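Local atomic coordinates of tryptophan halogenase superfamily (Brevundimonas sp. BAL3, PDB entry 6FRL), a protein that catalyses flavin-dependent halogenation, probably of aromatic substrates, and prefers bromination over chlorination. Residues 250-255 against 291-296; 273-278 against 409-414. All coordinates share one frame; numbering follows the deposited sequence.

Contact 1: 250-255 against 291-296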
loop_
_atom_site.group_PDB
_atom_site.type_symbol
_atom_site.label_atom_id
_atom_site.label_comp_id
_atom_site.label_asym_id
_atom_site.label_seq_id
_atom_site.Cartn_x
_atom_site.Cartn_y
_atom_site.Cartn_z
ATOM N N ALA B 250 -14.381 21.569 -22.609
ATOM C CA ALA B 250 -15.827 21.687 -22.767
ATOM C C ALA B 250 -16.441 20.321 -23.021
ATOM O O ALA B 250 -15.721 19.362 -23.360
ATOM C CB ALA B 250 -16.148 22.599 -23.930
ATOM N N ALA B 251 -17.765 20.233 -22.869
ATOM C CA ALA B 251 -18.468 19.009 -23.178
ATOM C C ALA B 251 -19.948 19.217 -23.509
ATOM O O ALA B 251 -20.594 20.119 -22.968
ATOM C CB ALA B 251 -18.341 18.037 -22.015
ATOM N N TYR B 252 -20.471 18.352 -24.380
ATOM C CA TYR B 252 -21.890 18.261 -24.659
ATOM C C TYR B 252 -22.420 16.896 -24.184
ATOM O O TYR B 252 -21.787 15.867 -24.407
ATOM C CB TYR B 252 -22.139 18.399 -26.156
ATOM C CG TYR B 252 -22.234 19.825 -26.671
ATOM C CD1 TYR B 252 -23.326 20.618 -26.370
ATOM C CD2 TYR B 252 -21.258 20.349 -27.519
ATOM C CE1 TYR B 252 -23.434 21.894 -26.870
ATOM C CE2 TYR B 252 -21.356 21.626 -28.029
ATOM C CZ TYR B 252 -22.441 22.404 -27.696
ATOM O OH TYR B 252 -22.539 23.704 -28.181
ATOM N N ALA B 253 -23.579 16.881 -23.531
ATOM C CA ALA B 253 -24.222 15.620 -23.142
ATOM C C ALA B 253 -25.662 15.615 -23.619
ATOM O O ALA B 253 -26.310 16.676 -23.672
ATOM C CB ALA B 253 -24.174 15.426 -21.635
ATOM N N VAL B 254 -26.157 14.426 -23.941
ATOM C CA VAL B 254 -27.511 14.264 -24.388
ATOM C C VAL B 254 -27.952 12.816 -24.117
ATOM O O VAL B 254 -27.206 11.860 -24.445
ATOM C CB VAL B 254 -27.648 14.643 -25.887
ATOM C CG1 VAL B 254 -26.778 13.763 -26.775
ATOM C CG2 VAL B 254 -29.100 14.566 -26.365
ATOM N N GLN B 255 -29.138 12.673 -23.495
ATOM C CA GLN B 255 -29.745 11.367 -23.288
ATOM C C GLN B 255 -30.401 10.909 -24.589
ATOM O O GLN B 255 -30.988 11.713 -25.311
ATOM C CB GLN B 255 -30.793 11.370 -22.149
ATOM C CG GLN B 255 -30.269 11.546 -20.738
ATOM C CD GLN B 255 -29.500 10.335 -20.211
ATOM O OE1 GLN B 255 -28.258 10.360 -20.187
ATOM N NE2 GLN B 255 -30.218 9.291 -19.764
ATOM N N LEU B 291 -19.780 14.303 -25.882
ATOM C CA LEU B 291 -18.513 14.580 -26.492
ATOM C C LEU B 291 -17.773 15.531 -25.565
ATOM O O LEU B 291 -18.299 16.598 -25.203
ATOM C CB LEU B 291 -18.684 15.229 -27.873
ATOM C CG LEU B 291 -17.410 15.239 -28.746
ATOM C CD1 LEU B 291 -17.361 13.992 -29.624
ATOM C CD2 LEU B 291 -17.287 16.500 -29.602
ATOM N N VAL B 292 -16.563 15.122 -25.177
ATOM C CA VAL B 292 -15.585 15.989 -24.491
ATOM C C VAL B 292 -14.599 16.497 -25.549
ATOM O O VAL B 292 -14.130 15.700 -26.348
ATOM C CB VAL B 292 -14.801 15.180 -23.426
ATOM C CG1 VAL B 292 -13.645 16.009 -22.834
ATOM C CG2 VAL B 292 -15.758 14.667 -22.353
ATOM N N PHE B 293 -14.259 17.785 -25.552
ATOM C CA PHE B 293 -13.422 18.323 -26.640
ATOM C C PHE B 293 -12.722 19.645 -26.306
ATOM O O PHE B 293 -13.032 20.298 -25.301
ATOM C CB PHE B 293 -14.281 18.496 -27.895
ATOM C CG PHE B 293 -15.370 19.519 -27.739
ATOM C CD1 PHE B 293 -16.579 19.184 -27.140
ATOM C CD2 PHE B 293 -15.170 20.832 -28.166
ATOM C CE1 PHE B 293 -17.568 20.139 -26.981
ATOM C CE2 PHE B 293 -16.149 21.799 -28.009
ATOM C CZ PHE B 293 -17.357 21.450 -27.424
ATOM N N SER B 294 -11.777 20.029 -27.178
ATOM C CA SER B 294 -11.053 21.339 -27.092
ATOM C C SER B 294 -11.731 22.426 -27.942
ATOM O O SER B 294 -11.725 22.336 -29.155
ATOM C CB SER B 294 -9.594 21.185 -27.545
ATOM O OG SER B 294 -8.904 22.431 -27.566
ATOM N N SER B 295 -12.298 23.457 -27.310
ATOM C CA SER B 295 -12.978 24.545 -28.057
ATOM C C SER B 295 -11.988 25.325 -28.944
ATOM O O SER B 295 -12.357 25.797 -30.013
ATOM C CB SER B 295 -13.798 25.479 -27.138
ATOM O OG SER B 295 -12.986 26.252 -26.288
ATOM N N ALA B 296 -10.728 25.392 -28.526
ATOM C CA ALA B 296 -9.665 25.958 -29.355
ATOM C C ALA B 296 -9.396 25.219 -30.688
ATOM O O ALA B 296 -8.721 25.775 -31.559
ATOM C CB ALA B 296 -8.390 26.104 -28.537
#
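L291 and Y252 face each other as an antiparallel hydrogen-bonded pair, each amide giving its proton to the other's carbonyl: L291 N to Y252 O and Y252 N to L291 O, both 2.9 Å. The same L291 O accepts a CA-H contact from A251. Next comes V292, opposite A251 in the non-hydrogen-bonded pair, where the CA atoms close to 4.4 Å; so near an approach suits a small residue, and A251 CB still meets V292 CG2 at 4.3 Å. F293 then pairs with A250. F293 N reaches A250 O at 3.1 Å, whereas the return bond, from A250 N to F293 O at 3.3 Å, is weak. The F293 ring leans back over the partner strand because CG sits between the backbone N and the carbonyl carbon (chi1 65°). A250 CB lies over one face of it, toward the rim, in a CH-pi contact, and Y252 CD2 approaches F293 CE1 obliquely at 3.7 Å. Replacing F293 by an alanine would probably open a gap above A250 and leave the Y252 ring without its aromatic neighbour. Beyond the strand, S295 N bonds to the D249 carboxylate. Helix 300-307 packs on Y252 and F293, while F324 touches A251 and V292 on the other face; within the sheet, strands 276-282 and 314-323 flank the pair.

Contact 2: 273-278 against 409-414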
loop_
_atom_site.group_PDB
_atom_site.type_symbol
_atom_site.label_atom_id
_atom_site.label_comp_id
_atom_site.label_asym_id
_atom_site.label_seq_id
_atom_site.Cartn_x
_atom_site.Cartn_y
_atom_site.Cartn_z
ATOM N N ARG B 273 -12.466 11.113 -31.314
ATOM C CA ARG B 273 -12.868 11.893 -32.503
ATOM C C ARG B 273 -11.761 12.902 -32.832
ATOM O O ARG B 273 -10.641 12.758 -32.334
ATOM C CB ARG B 273 -14.253 12.566 -32.283
ATOM C CG ARG B 273 -15.397 11.639 -31.885
ATOM C CD ARG B 273 -15.762 10.670 -32.978
ATOM N NE ARG B 273 -17.031 9.994 -32.694
ATOM C CZ ARG B 273 -17.451 8.884 -33.309
ATOM N NH1 ARG B 273 -16.730 8.299 -34.275
ATOM N NH2 ARG B 273 -18.632 8.352 -32.998
ATOM N N SER B 274 -12.055 13.902 -33.664
ATOM C CA SER B 274 -11.029 14.829 -34.197
ATOM C C SER B 274 -10.326 15.678 -33.156
ATOM O O SER B 274 -9.156 16.011 -33.349
ATOM C CB SER B 274 -11.625 15.764 -35.298
ATOM O OG SER B 274 -12.359 16.852 -34.763
ATOM N N ALA B 275 -11.022 16.044 -32.077
ATOM C CA ALA B 275 -10.427 16.950 -31.071
ATOM C C ALA B 275 -10.946 16.726 -29.664
ATOM O O ALA B 275 -11.222 17.684 -28.929
ATOM C CB ALA B 275 -10.586 18.415 -31.483
ATOM N N GLY B 276 -10.998 15.446 -29.298
ATOM C CA GLY B 276 -11.566 14.974 -28.031
ATOM C C GLY B 276 -12.173 13.601 -28.206
ATOM O O GLY B 276 -11.725 12.828 -29.056
ATOM N N TRP B 277 -13.215 13.300 -27.436
ATOM C CA TRP B 277 -13.761 11.943 -27.408
ATOM C C TRP B 277 -15.248 11.865 -26.992
ATOM O O TRP B 277 -15.765 12.708 -26.280
ATOM C CB TRP B 277 -12.874 11.056 -26.493
ATOM C CG TRP B 277 -12.743 11.568 -25.101
ATOM C CD1 TRP B 277 -11.820 12.455 -24.640
ATOM C CD2 TRP B 277 -13.570 11.233 -23.987
ATOM N NE1 TRP B 277 -12.019 12.706 -23.286
ATOM C CE2 TRP B 277 -13.100 11.979 -22.867
ATOM C CE3 TRP B 277 -14.674 10.393 -23.821
ATOM C CZ2 TRP B 277 -13.680 11.892 -21.610
ATOM C CZ3 TRP B 277 -15.252 10.308 -22.563
ATOM C CH2 TRP B 277 -14.758 11.070 -21.471
ATOM N N GLN B 278 -15.907 10.809 -27.447
ATOM C CA GLN B 278 -17.316 10.580 -27.228
ATOM C C GLN B 278 -17.533 9.428 -26.235
ATOM O O GLN B 278 -16.860 8.391 -26.297
ATOM C CB GLN B 278 -17.993 10.254 -28.572
ATOM C CG GLN B 278 -19.471 9.831 -28.522
ATOM C CD GLN B 278 -20.017 9.440 -29.882
ATOM O OE1 GLN B 278 -19.345 9.581 -30.902
ATOM N NE2 GLN B 278 -21.251 8.966 -29.912
ATOM N N THR B 409 -5.003 14.891 -36.872
ATOM C CA THR B 409 -5.137 16.323 -36.511
ATOM C C THR B 409 -4.039 16.836 -35.577
ATOM O O THR B 409 -3.275 16.060 -35.015
ATOM C CB THR B 409 -6.499 16.672 -35.860
ATOM O OG1 THR B 409 -6.704 15.843 -34.716
ATOM C CG2 THR B 409 -7.665 16.487 -36.833
ATOM N N ASP B 410 -3.965 18.158 -35.444
ATOM C CA ASP B 410 -2.977 18.802 -34.582
ATOM C C ASP B 410 -3.205 18.544 -33.102
ATOM O O ASP B 410 -2.234 18.481 -32.323
ATOM C CB ASP B 410 -2.936 20.332 -34.819
ATOM C CG ASP B 410 -2.175 20.729 -36.095
ATOM O OD1 ASP B 410 -1.684 19.842 -36.841
ATOM O OD2 ASP B 410 -2.087 21.952 -36.333
ATOM N N PHE B 411 -4.483 18.444 -32.720
ATOM C CA PHE B 411 -4.879 18.092 -31.362
ATOM C C PHE B 411 -4.082 16.878 -30.847
ATOM O O PHE B 411 -3.458 16.931 -29.771
ATOM C CB PHE B 411 -6.380 17.793 -31.332
ATOM C CG PHE B 411 -6.875 17.300 -29.999
ATOM C CD1 PHE B 411 -7.079 18.185 -28.960
ATOM C CD2 PHE B 411 -7.117 15.950 -29.785
ATOM C CE1 PHE B 411 -7.514 17.733 -27.728
ATOM C CE2 PHE B 411 -7.562 15.494 -28.564
ATOM C CZ PHE B 411 -7.758 16.383 -27.534
ATOM N N TRP B 412 -4.083 15.824 -31.661
ATOM C CA TRP B 412 -3.487 14.544 -31.305
ATOM C C TRP B 412 -1.945 14.514 -31.341
ATOM O O TRP B 412 -1.351 13.894 -30.456
ATOM C CB TRP B 412 -4.114 13.398 -32.134
ATOM C CG TRP B 412 -5.575 13.098 -31.762
ATOM C CD1 TRP B 412 -6.680 13.267 -32.555
ATOM C CD2 TRP B 412 -6.072 12.603 -30.509
ATOM N NE1 TRP B 412 -7.825 12.906 -31.882
ATOM C CE2 TRP B 412 -7.479 12.495 -30.623
ATOM C CE3 TRP B 412 -5.469 12.247 -29.298
ATOM C CZ2 TRP B 412 -8.276 12.033 -29.582
ATOM C CZ3 TRP B 412 -6.251 11.790 -28.268
ATOM C CH2 TRP B 412 -7.641 11.689 -28.411
ATOM N N ARG B 413 -1.300 15.166 -32.314
ATOM C CA ARG B 413 0.182 15.341 -32.284
ATOM C C ARG B 413 0.617 16.040 -31.002
ATOM O O ARG B 413 1.575 15.618 -30.336
ATOM C CB ARG B 413 0.713 16.173 -33.459
ATOM C CG ARG B 413 0.604 15.524 -34.828
ATOM C CD ARG B 413 1.036 16.500 -35.928
ATOM N NE ARG B 413 0.629 16.033 -37.262
ATOM C CZ ARG B 413 -0.531 16.303 -37.887
ATOM N NH1 ARG B 413 -1.458 17.079 -37.349
ATOM N NH2 ARG B 413 -0.773 15.802 -39.091
ATOM N N ASP B 414 -0.083 17.122 -30.673
ATOM C CA ASP B 414 0.245 17.907 -29.499
ATOM C C ASP B 414 0.128 17.103 -28.233
ATOM O O ASP B 414 0.995 17.197 -27.370
ATOM C CB ASP B 414 -0.649 19.150 -29.388
ATOM C CG ASP B 414 -0.319 20.217 -30.426
ATOM O OD1 ASP B 414 0.668 20.074 -31.193
ATOM O OD2 ASP B 414 -1.077 21.204 -30.450
#
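W412 and T409 reach from the start of helix 410-417 to the successive carbonyls of R273 and S274, where the chain turns. W412 NE1 donates to R273 O at 2.9 Å, nearly straight (159° at the hydrogen), with the oxygen exactly in the indole plane. T409 OG1 gives its proton to S274 O at 2.8 Å, in the carbonyl plane. T409 stands at the N-cap, but its hydroxyl makes no capping bond and goes to S274 O instead. The S274 hydroxyl is engaged by E306. R273 NE also donates to Q278 OE1 at 3.0 Å, tying together the two strands that the turn connects. Packing follows from F411. With CG anti to the backbone N (chi1 175°), its ring lies flat against the A275-G276 backbone: A275 CA stands over the face in a CH-pi contact 3.9 Å from the centroid, and G276 N is 3.5 Å from F411 CE2. Glycine puts no side chain at this point, and its phi of 148° belongs to a region that other residues seldom occupy. F411 in turn points its CD2 at a face of the W412 indole, and W412 CZ2 nears G276 O at 3.6 Å. W93 meets W412 edge-to-face, and Y401 of helix 376-402 touches both aromatics. This is a beta-hairpin turn docked on the first turn of a helix, joining the mixed sheet to the helical part of the halogenase.

Contacts 1 and 2 lie with their centres about 13 Å apart, and both reach the same mixed sheet. Strands 276-282 and 286-293, consecutive in the chain, are neighbours in it and carry the connection: V292 N reaches W277 O at 2.8 Å and S294 N reaches A275 O at 3.0 Å, both probable hydrogen bonds, while L291 CD1 packs on R273 CG. Along the chain the segments alternate, 250-255, 273-278, 291-296 and then 409-414, so the second contact brings in a helix segment that follows 273-278 by 131 residues. Contact 1 thus belongs to the sheet's own strand pairing, and contact 2 attaches a later helix to the turn where strand 276-282 begins, all within the tryptophan halogenase family region.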